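Local coordinates for Two-component system response regulator/GGDEF domain protein (Aeromonas salmonicida, PDB 3LUF) that probably makes cyclic di-GMP from two GTP molecules through a GGDEF domain absent from this fragment, which comprises its two receiver domains, at residues B[129-134]-B[174-179]; B[203-208]-B[226-231]. All blocks are in the same frame, centred on the assembly; numbering follows the deposited sequence.

Contact 1: residues B[129-134]-B[174-179]; sequences VVDDSR and LVDYYM. With MG (magnesium ion), chain F.
Val130 lies between Leu174 and Asp176 in parallel beta pairing, its N giving a 2.9 Å hydrogen bond to Leu174 O and its O receiving one of equal length from Asp176 N. After Val130 and Asp176 the strands end and both segments turn into loops around a magnesium ion. Asp132 OD1 and Asp176 OD2 each bind the metal at 2.0 Å, and the backbone Tyr178 O supplies the third protein ligand; three waters complete six-fold coordination. The two carboxylates are nearly coplanar, their planes 15° apart, and the ion bridges OD1 of Asp132 and OD2 of Asp176, oxygens that would otherwise probably repel each other at 2.6 Å. This is the acidic pocket of a CheY-like receiver domain, at the C-terminal ends of the parallel strands, where Asp176 is the predicted phosphorylation site. The second oxygen of each metal-binding carboxylate accepts from a metal-bound water: Asp176 OD1 at 2.6 Å and Asp132 OD2 at 3.0 Å. Asp131 acts from the second shell. Its OD1 receives the third water at 2.7 Å and, from above the carboxylate plane, Ser133 N, closing an Asx turn; OD2 is hydrogen-bonded to Ser136 OG. On the sheet face that carries Val130, the selenium of Met179, a selenomethionine, rests 3.7 Å from Val130 CG1. That methyl stands anti to the backbone N (chi1 -169°), and the two side chains cross at about a right angle, while Met179 CG passes alongside Asp132 OD1.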
loop_
_atom_site.group_PDB
_atom_site.type_symbol
_atom_site.label_atom_id
_atom_site.label_comp_id
_atom_site.label_asym_id
_atom_site.label_seq_id
_atom_site.Cartn_x
_atom_site.Cartn_y
_atom_site.Cartn_z
ATOM N N VAL B 129 -14.565 7.364 8.006
ATOM C CA VAL B 129 -13.619 8.479 7.904
ATOM C C VAL B 129 -13.699 9.298 9.199
ATOM O O VAL B 129 -14.791 9.700 9.584
ATOM C CB VAL B 129 -13.945 9.434 6.697
ATOM C CG1 VAL B 129 -12.937 10.591 6.649
ATOM C CG2 VAL B 129 -13.941 8.657 5.385
ATOM N N VAL B 130 -12.553 9.470 9.865
ATOM C CA VAL B 130 -12.425 10.253 11.118
ATOM C C VAL B 130 -11.529 11.455 10.852
ATOM O O VAL B 130 -10.328 11.333 10.553
ATOM C CB VAL B 130 -11.823 9.435 12.266
ATOM C CG1 VAL B 130 -11.962 10.186 13.583
ATOM C CG2 VAL B 130 -12.514 8.087 12.364
ATOM N N ASP B 131 -12.112 12.638 10.991
ATOM C CA ASP B 131 -11.456 13.872 10.592
ATOM C C ASP B 131 -12.247 14.991 11.222
ATOM O O ASP B 131 -13.457 15.023 11.089
ATOM C CB ASP B 131 -11.546 14.031 9.063
ATOM C CG ASP B 131 -10.723 15.198 8.530
ATOM O OD1 ASP B 131 -10.419 16.146 9.291
ATOM O OD2 ASP B 131 -10.366 15.167 7.335
ATOM N N ASP B 132 -11.560 15.883 11.916
ATOM C CA ASP B 132 -12.256 16.958 12.652
ATOM C C ASP B 132 -12.612 18.180 11.799
ATOM O O ASP B 132 -13.355 19.061 12.248
ATOM C CB ASP B 132 -11.464 17.378 13.882
ATOM C CG ASP B 132 -10.109 17.918 13.536
ATOM O OD1 ASP B 132 -9.368 17.280 12.756
ATOM O OD2 ASP B 132 -9.767 18.991 14.060
ATOM N N SER B 133 -12.079 18.240 10.590
ATOM C CA SER B 133 -12.479 19.295 9.645
ATOM C C SER B 133 -13.556 18.804 8.674
ATOM O O SER B 133 -13.314 17.884 7.886
ATOM C CB SER B 133 -11.264 19.773 8.864
ATOM O OG SER B 133 -10.237 20.176 9.745
ATOM N N ARG B 134 -14.731 19.435 8.715
ATOM C CA ARG B 134 -15.845 19.094 7.814
ATOM C C ARG B 134 -15.423 19.129 6.336
ATOM O O ARG B 134 -15.823 18.271 5.562
ATOM C CB ARG B 134 -17.048 20.035 8.043
ATOM C CG ARG B 134 -18.396 19.516 7.517
ATOM C CD ARG B 134 -19.389 20.658 7.208
ATOM N NE ARG B 134 -18.748 21.673 6.366
ATOM C CZ ARG B 134 -18.698 21.644 5.032
ATOM N NH1 ARG B 134 -18.061 22.601 4.380
ATOM N NH2 ARG B 134 -19.282 20.666 4.343
ATOM N N LEU B 174 -10.134 5.365 8.260
ATOM C CA LEU B 174 -9.127 6.356 7.894
ATOM C C LEU B 174 -9.105 7.427 8.973
ATOM O O LEU B 174 -10.132 8.007 9.292
ATOM C CB LEU B 174 -9.449 6.978 6.531
ATOM C CG LEU B 174 -9.545 6.036 5.309
ATOM C CD1 LEU B 174 -10.908 5.335 5.205
ATOM C CD2 LEU B 174 -9.371 6.872 4.072
ATOM N N VAL B 175 -7.926 7.689 9.525
ATOM C CA VAL B 175 -7.781 8.463 10.775
ATOM C C VAL B 175 -6.873 9.676 10.606
ATOM O O VAL B 175 -5.701 9.541 10.337
ATOM C CB VAL B 175 -7.197 7.570 11.906
ATOM C CG1 VAL B 175 -7.092 8.376 13.204
ATOM C CG2 VAL B 175 -8.096 6.375 12.143
ATOM N N ASP B 176 -7.451 10.854 10.813
ATOM C CA ASP B 176 -6.730 12.114 10.876
ATOM C C ASP B 176 -5.916 12.181 12.152
ATOM O O ASP B 176 -6.431 11.916 13.247
ATOM C CB ASP B 176 -7.773 13.243 10.867
ATOM C CG ASP B 176 -7.162 14.635 10.959
ATOM O OD1 ASP B 176 -6.044 14.858 10.456
ATOM O OD2 ASP B 176 -7.836 15.502 11.556
ATOM N N TYR B 177 -4.652 12.585 12.042
ATOM C CA TYR B 177 -3.865 12.729 13.241
ATOM C C TYR B 177 -4.309 13.920 14.110
ATOM O O TYR B 177 -4.573 13.757 15.300
ATOM C CB TYR B 177 -2.369 12.792 12.947
ATOM C CG TYR B 177 -1.602 13.222 14.175
ATOM C CD1 TYR B 177 -1.321 12.320 15.192
ATOM C CD2 TYR B 177 -1.221 14.552 14.346
ATOM C CE1 TYR B 177 -0.639 12.720 16.332
ATOM C CE2 TYR B 177 -0.540 14.962 15.492
ATOM C CZ TYR B 177 -0.249 14.047 16.466
ATOM O OH TYR B 177 0.433 14.456 17.597
ATOM N N TYR B 178 -4.398 15.116 13.535
ATOM C CA TYR B 178 -4.535 16.287 14.391
ATOM C C TYR B 178 -5.990 16.584 14.687
ATOM O O TYR B 178 -6.722 17.084 13.838
ATOM C CB TYR B 178 -3.783 17.498 13.807
ATOM C CG TYR B 178 -3.705 18.665 14.750
ATOM C CD1 TYR B 178 -3.378 18.483 16.100
ATOM C CD2 TYR B 178 -3.966 19.960 14.301
ATOM C CE1 TYR B 178 -3.314 19.568 16.983
ATOM C CE2 TYR B 178 -3.911 21.046 15.170
ATOM C CZ TYR B 178 -3.577 20.847 16.501
ATOM O OH TYR B 178 -3.522 21.937 17.349
HETATM N N MSE B 179 -6.405 16.221 15.895
HETATM C CA MSE B 179 -7.791 16.382 16.328
HETATM C C MSE B 179 -7.758 16.845 17.770
HETATM O O MSE B 179 -6.835 16.503 18.475
HETATM C CB MSE B 179 -8.556 15.052 16.242
HETATM C CG MSE B 179 -8.726 14.543 14.791
HETATM SE SE MSE B 179 -9.955 13.076 14.556
HETATM C CE MSE B 179 -8.935 11.672 15.528
HETATM MG MG MG F . -7.579 17.428 11.958
HETATM O O HOH W 1 -8.543 17.857 10.127
HETATM O O HOH W 2 -7.388 19.513 12.326
HETATM O O HOH W 3 -5.768 17.399 10.867
#

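Contact 2: residues B[203-208]-B[226-231]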
loop_
_atom_site.group_PDB
_atom_site.type_symbol
_atom_site.label_atom_id
_atom_site.label_comp_id
_atom_site.label_asym_id
_atom_site.label_seq_id
_atom_site.Cartn_x
_atom_site.Cartn_y
_atom_site.Cartn_z
ATOM N N ILE B 203 -5.940 3.078 8.127
ATOM C CA ILE B 203 -4.968 3.912 7.404
ATOM C C ILE B 203 -4.793 5.211 8.175
ATOM O O ILE B 203 -5.767 5.979 8.375
ATOM C CB ILE B 203 -5.423 4.252 5.961
ATOM C CG1 ILE B 203 -5.739 2.945 5.193
ATOM C CG2 ILE B 203 -4.350 5.094 5.262
ATOM C CD1 ILE B 203 -6.473 3.155 3.807
ATOM N N GLY B 204 -3.568 5.457 8.595
ATOM C CA GLY B 204 -3.274 6.662 9.383
ATOM C C GLY B 204 -2.959 7.811 8.438
ATOM O O GLY B 204 -2.035 7.696 7.623
ATOM N N ILE B 205 -3.715 8.904 8.524
ATOM C CA ILE B 205 -3.470 10.100 7.721
ATOM C C ILE B 205 -2.713 11.150 8.527
ATOM O O ILE B 205 -3.062 11.443 9.670
ATOM C CB ILE B 205 -4.777 10.697 7.146
ATOM C CG1 ILE B 205 -5.542 9.622 6.359
ATOM C CG2 ILE B 205 -4.420 11.894 6.212
ATOM C CD1 ILE B 205 -7.006 9.993 5.982
ATOM N N SER B 206 -1.664 11.695 7.913
ATOM C CA SER B 206 -0.745 12.610 8.574
ATOM C C SER B 206 -0.220 13.642 7.583
ATOM O O SER B 206 -0.099 13.346 6.414
ATOM C CB SER B 206 0.474 11.797 9.040
ATOM O OG SER B 206 0.550 11.892 10.414
ATOM N N VAL B 207 0.158 14.833 8.054
ATOM C CA VAL B 207 1.115 15.630 7.268
ATOM C C VAL B 207 2.512 15.102 7.609
ATOM O O VAL B 207 2.801 14.806 8.783
ATOM C CB VAL B 207 0.994 17.146 7.528
ATOM C CG1 VAL B 207 -0.331 17.663 6.996
ATOM C CG2 VAL B 207 1.143 17.442 8.991
ATOM N N SER B 208 3.376 14.927 6.614
ATOM C CA SER B 208 4.659 14.300 6.917
ATOM C C SER B 208 5.713 15.372 7.200
ATOM O O SER B 208 6.043 16.173 6.324
ATOM C CB SER B 208 5.080 13.293 5.826
ATOM O OG SER B 208 6.278 13.657 5.179
ATOM N N LEU B 226 -1.070 7.359 4.798
ATOM C CA LEU B 226 -1.352 8.182 3.633
ATOM C C LEU B 226 -1.055 9.605 4.053
ATOM O O LEU B 226 -1.632 10.114 5.024
ATOM C CB LEU B 226 -2.813 7.992 3.207
ATOM C CG LEU B 226 -3.347 8.880 2.087
ATOM C CD1 LEU B 226 -2.536 8.624 0.858
ATOM C CD2 LEU B 226 -4.838 8.539 1.882
ATOM N N ASN B 227 -0.095 10.234 3.379
ATOM C CA ASN B 227 0.315 11.567 3.774
ATOM C C ASN B 227 -0.492 12.645 3.050
ATOM O O ASN B 227 -0.785 12.515 1.865
ATOM C CB ASN B 227 1.832 11.749 3.603
ATOM C CG ASN B 227 2.639 10.825 4.528
ATOM O OD1 ASN B 227 2.241 10.555 5.688
ATOM N ND2 ASN B 227 3.776 10.339 4.025
ATOM N N GLN B 228 -0.901 13.678 3.786
ATOM C CA GLN B 228 -1.634 14.816 3.204
ATOM C C GLN B 228 -0.634 15.896 2.785
ATOM O O GLN B 228 0.394 16.057 3.436
ATOM C CB GLN B 228 -2.568 15.436 4.248
ATOM C CG GLN B 228 -3.902 14.753 4.464
ATOM C CD GLN B 228 -4.738 15.454 5.536
ATOM O OE1 GLN B 228 -4.212 16.262 6.319
ATOM N NE2 GLN B 228 -6.051 15.150 5.576
ATOM N N PRO B 229 -0.907 16.628 1.682
ATOM C CA PRO B 229 -1.977 16.442 0.691
ATOM C C PRO B 229 -1.835 15.169 -0.154
ATOM O O PRO B 229 -0.717 14.758 -0.447
ATOM C CB PRO B 229 -1.830 17.671 -0.238
ATOM C CG PRO B 229 -0.390 18.116 -0.069
ATOM C CD PRO B 229 -0.121 17.852 1.418
ATOM N N PHE B 230 -2.967 14.570 -0.527
ATOM C CA PHE B 230 -3.014 13.432 -1.458
ATOM C C PHE B 230 -4.086 13.638 -2.526
ATOM O O PHE B 230 -5.070 14.384 -2.317
ATOM C CB PHE B 230 -3.251 12.093 -0.717
ATOM C CG PHE B 230 -4.514 12.080 0.129
ATOM C CD1 PHE B 230 -5.760 11.802 -0.453
ATOM C CD2 PHE B 230 -4.453 12.359 1.490
ATOM C CE1 PHE B 230 -6.919 11.801 0.318
ATOM C CE2 PHE B 230 -5.607 12.381 2.268
ATOM C CZ PHE B 230 -6.841 12.106 1.677
ATOM N N GLU B 231 -3.895 12.962 -3.665
ATOM C CA GLU B 231 -4.837 12.972 -4.774
ATOM C C GLU B 231 -5.859 11.840 -4.629
ATOM O O GLU B 231 -5.561 10.825 -3.971
ATOM C CB GLU B 231 -4.061 12.808 -6.076
ATOM C CG GLU B 231 -3.025 13.929 -6.297
ATOM C CD GLU B 231 -3.672 15.290 -6.580
ATOM O OE1 GLU B 231 -4.681 15.359 -7.324
ATOM O OE2 GLU B 231 -3.163 16.293 -6.038
HETATM O O HOH W 4 3.565 11.480 8.079
#
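Gln228 crosses Ile205 at about a right angle, its extended side chain running over the CG2 methyl of the isoleucine. CG2 meets Gln228 CG at 3.4 Å and stays close to CD and NE2, so both the aliphatic and the amide part of the glutamine lie against one methyl. At chi1 -55° the CG2 branch of Ile205 lies anti to the backbone N, which sets it against Gln228 and obliquely to Phe230 CE2 at 4.1 Å. Leu226 covers one face of the Phe230 ring, its CD2 standing 3.7 Å above the plane over the ring centre, while Asn227 O lies at the ring edge in plane. At the other end, Ile203 CG2 packs on Leu226 CB at 3.9 Å. Asn227 points to the sheet face that carries Ser206; its amide lies against Ser208 CB, OD1 accepts from a water at 2.9 Å, and ND2 is hydrogen-bonded to Glu234 OE2 of the second subunit. Between these two layers of side chains the parallel strands are joined by Leu226 N to Gly204 O, a longer Ser206 N to Leu226 O bond of 3.3 Å, and Gln228 N to Ser206 O at 2.8 Å. The strands, linked through helix 213-219, form the edge beta-alpha-beta unit of a CheY-like receiver domain; the cis peptide before Pro229 matches its usual cis Lys-Pro bond, Gln228 probably taking the lysine position.

How the contacts relate
Contacts 1 and 2 occupy neighbouring parts of one five-stranded parallel sheet, their centres about 11 Å apart. Strand 172-176 is flanked by 126-130 and 201-207, so contact 1 passes directly into contact 2: Val175 N lies 3.0 Å from Ile203 O and Val175 O lies 2.8 Å from Ile205 N, both probable hydrogen bonds. On one face of the sheet Leu174 CB packs against Ile205 CD1 at 3.9 Å. The magnesium belongs to contact 1, yet contact 2 borders its pocket: the nearest side-chain atoms of Gln228 lie about 5 Å from those of Asp176 and about 7 Å from the ion. No other protein chain touches contact 1, whereas contact 2 meets the second subunit.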